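Local coordinates for S-layer domain-containing protein (Ruminiclostridium thermocellum ATCC 27405, PDB 4QVS) that is of uncharacterised function but carries a concanavalin A-like lectin/glucanase domain, binds sodium, and may bind carbohydrate at the cell surface, at residues Y9-E13 with N45-V49. Sequence-based numbering, arbitrary orientation.
Sequences YMFDE and NGNSV. With NA (sodium ion), chain C.
Asp12 and Asn47 meet around a sodium ion that ties the loop after strand 7-9 to residues 45-49, which run into strand 47-52. Asp12 OD1 does double duty: it lies 2.5 Å from the sodium and also accepts the backbone N of Asn47 at 3.0 Å, a bond that reaches the oxygen from above the carboxylate plane, 43° out of it. With chi1 at -69°, Asp12 CG sits beside its own backbone N and anti to its carbonyl carbon, and this turns the carboxylate in toward the metal. Three backbone carbonyls bind the ion as well: Met10 O at 2.3 Å, Asn45 O at 2.4 Å, and Asn47 O. The crowding of oxygens is tolerable because the cation sits among them; Asp12 OD1 and Asn47 O are only 2.9 Å apart. The amide of Asn47 adds a second link, ND2 giving a nearly straight bond (167°) to Asp12 O, in the carbonyl plane and on a lone pair.

The sequence belongs to the concanavalin A-like lectin/glucanase superfamily, whose folds are beta sandwiches, and here the metal site is shared between two copies of the protein: Asp202 of the second subunit completes the coordination with both carboxylate oxygens and also bonds Ser48 OG. Tyr9 and Val49 pair with a strand of that subunit, carrying the sheet across the interface.

Away from the ion the packing is apolar and close. Val49 CG2 lies over one face of the Phe11 ring, 3.8 Å from its centroid, while Tyr9 CB lies against the opposite face, toward the rim. The Asn45-Gly46 turn is the looser, solvent-exposed side: it reaches the loop mainly through backbone atoms, and water 1 also binds the sodium.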
loop_
_atom_site.group_PDB
_atom_site.type_symbol
_atom_site.label_atom_id
_atom_site.label_comp_id
_atom_site.label_asym_id
_atom_site.label_seq_id
_atom_site.Cartn_x
_atom_site.Cartn_y
_atom_site.Cartn_z
ATOM N N TYR A 9 -23.296 10.440 9.491
ATOM C CA TYR A 9 -23.698 9.471 10.500
ATOM C C TYR A 9 -22.561 9.326 11.523
ATOM O O TYR A 9 -21.478 8.833 11.208
ATOM C CB TYR A 9 -24.073 8.140 9.859
ATOM C CG TYR A 9 -25.304 8.310 8.980
ATOM C CD1 TYR A 9 -26.591 8.421 9.554
ATOM C CD2 TYR A 9 -25.184 8.476 7.626
ATOM C CE1 TYR A 9 -27.724 8.662 8.786
ATOM C CE2 TYR A 9 -26.330 8.671 6.841
ATOM C CZ TYR A 9 -27.584 8.772 7.433
ATOM O OH TYR A 9 -28.678 8.981 6.626
HETATM N N MSE A 10 -22.843 9.768 12.741
HETATM C CA MSE A 10 -21.872 9.740 13.828
HETATM C C MSE A 10 -22.067 8.485 14.609
HETATM O O MSE A 10 -21.229 8.130 15.415
HETATM C CB MSE A 10 -22.098 10.938 14.741
HETATM C CG MSE A 10 -21.834 12.253 14.034
HETATM SE SE MSE A 10 -22.062 13.647 15.411
HETATM C CE MSE A 10 -20.296 13.272 16.216
ATOM N N PHE A 11 -23.214 7.827 14.424
ATOM C CA PHE A 11 -23.486 6.563 15.087
ATOM C C PHE A 11 -23.214 6.552 16.602
ATOM O O PHE A 11 -22.705 5.542 17.127
ATOM C CB PHE A 11 -22.679 5.431 14.434
ATOM C CG PHE A 11 -22.972 5.210 12.977
ATOM C CD1 PHE A 11 -24.257 4.797 12.560
ATOM C CD2 PHE A 11 -21.987 5.316 12.025
ATOM C CE1 PHE A 11 -24.511 4.557 11.229
ATOM C CE2 PHE A 11 -22.255 5.071 10.673
ATOM C CZ PHE A 11 -23.540 4.706 10.281
ATOM N N ASP A 12 -23.553 7.647 17.297
ATOM C CA ASP A 12 -23.320 7.750 18.745
ATOM C C ASP A 12 -24.469 7.271 19.615
ATOM O O ASP A 12 -24.236 6.744 20.693
ATOM C CB ASP A 12 -22.960 9.186 19.136
ATOM C CG ASP A 12 -21.588 9.597 18.615
ATOM O OD1 ASP A 12 -20.755 8.693 18.354
ATOM O OD2 ASP A 12 -21.356 10.801 18.433
ATOM N N GLU A 13 -25.704 7.414 19.151
ATOM C CA GLU A 13 -26.837 7.082 19.982
ATOM C C GLU A 13 -28.090 6.964 19.144
ATOM O O GLU A 13 -28.370 7.838 18.331
ATOM C CB GLU A 13 -27.025 8.217 20.980
ATOM C CG GLU A 13 -27.991 7.907 22.101
ATOM C CD GLU A 13 -28.035 9.044 23.097
ATOM O OE1 GLU A 13 -28.316 10.180 22.661
ATOM O OE2 GLU A 13 -27.781 8.816 24.305
ATOM N N ASN A 45 -14.941 8.088 17.758
ATOM C CA ASN A 45 -15.547 9.348 18.234
ATOM C C ASN A 45 -16.857 9.073 18.902
ATOM O O ASN A 45 -17.896 9.053 18.243
ATOM C CB ASN A 45 -15.709 10.412 17.121
ATOM C CG ASN A 45 -14.502 11.346 17.022
ATOM O OD1 ASN A 45 -13.395 11.018 17.462
ATOM N ND2 ASN A 45 -14.721 12.531 16.458
ATOM N N GLY A 46 -16.785 8.887 20.218
ATOM C CA GLY A 46 -17.934 8.560 21.040
ATOM C C GLY A 46 -18.189 7.091 20.816
ATOM O O GLY A 46 -17.424 6.229 21.254
ATOM N N ASN A 47 -19.270 6.796 20.123
ATOM C CA ASN A 47 -19.577 5.428 19.775
ATOM C C ASN A 47 -19.444 5.235 18.287
ATOM O O ASN A 47 -19.410 6.218 17.506
ATOM C CB ASN A 47 -20.951 5.012 20.279
ATOM C CG ASN A 47 -20.957 4.743 21.776
ATOM O OD1 ASN A 47 -20.107 4.026 22.293
ATOM N ND2 ASN A 47 -21.947 5.281 22.470
ATOM N N SER A 48 -19.343 3.954 17.942
ATOM C CA SER A 48 -19.113 3.460 16.594
ATOM C C SER A 48 -19.893 2.147 16.356
ATOM O O SER A 48 -20.151 1.366 17.277
ATOM C CB SER A 48 -17.600 3.157 16.428
ATOM O OG SER A 48 -16.772 4.242 16.858
ATOM N N VAL A 49 -20.273 1.909 15.104
ATOM C CA VAL A 49 -20.919 0.643 14.727
ATOM C C VAL A 49 -19.902 -0.490 14.771
ATOM O O VAL A 49 -18.788 -0.321 14.290
ATOM C CB VAL A 49 -21.473 0.727 13.278
ATOM C CG1 VAL A 49 -21.727 -0.642 12.673
ATOM C CG2 VAL A 49 -22.720 1.577 13.258
HETATM NA NA NA C . -19.200 8.106 16.492
HETATM O O HOH W 1 -18.907 10.009 15.874
#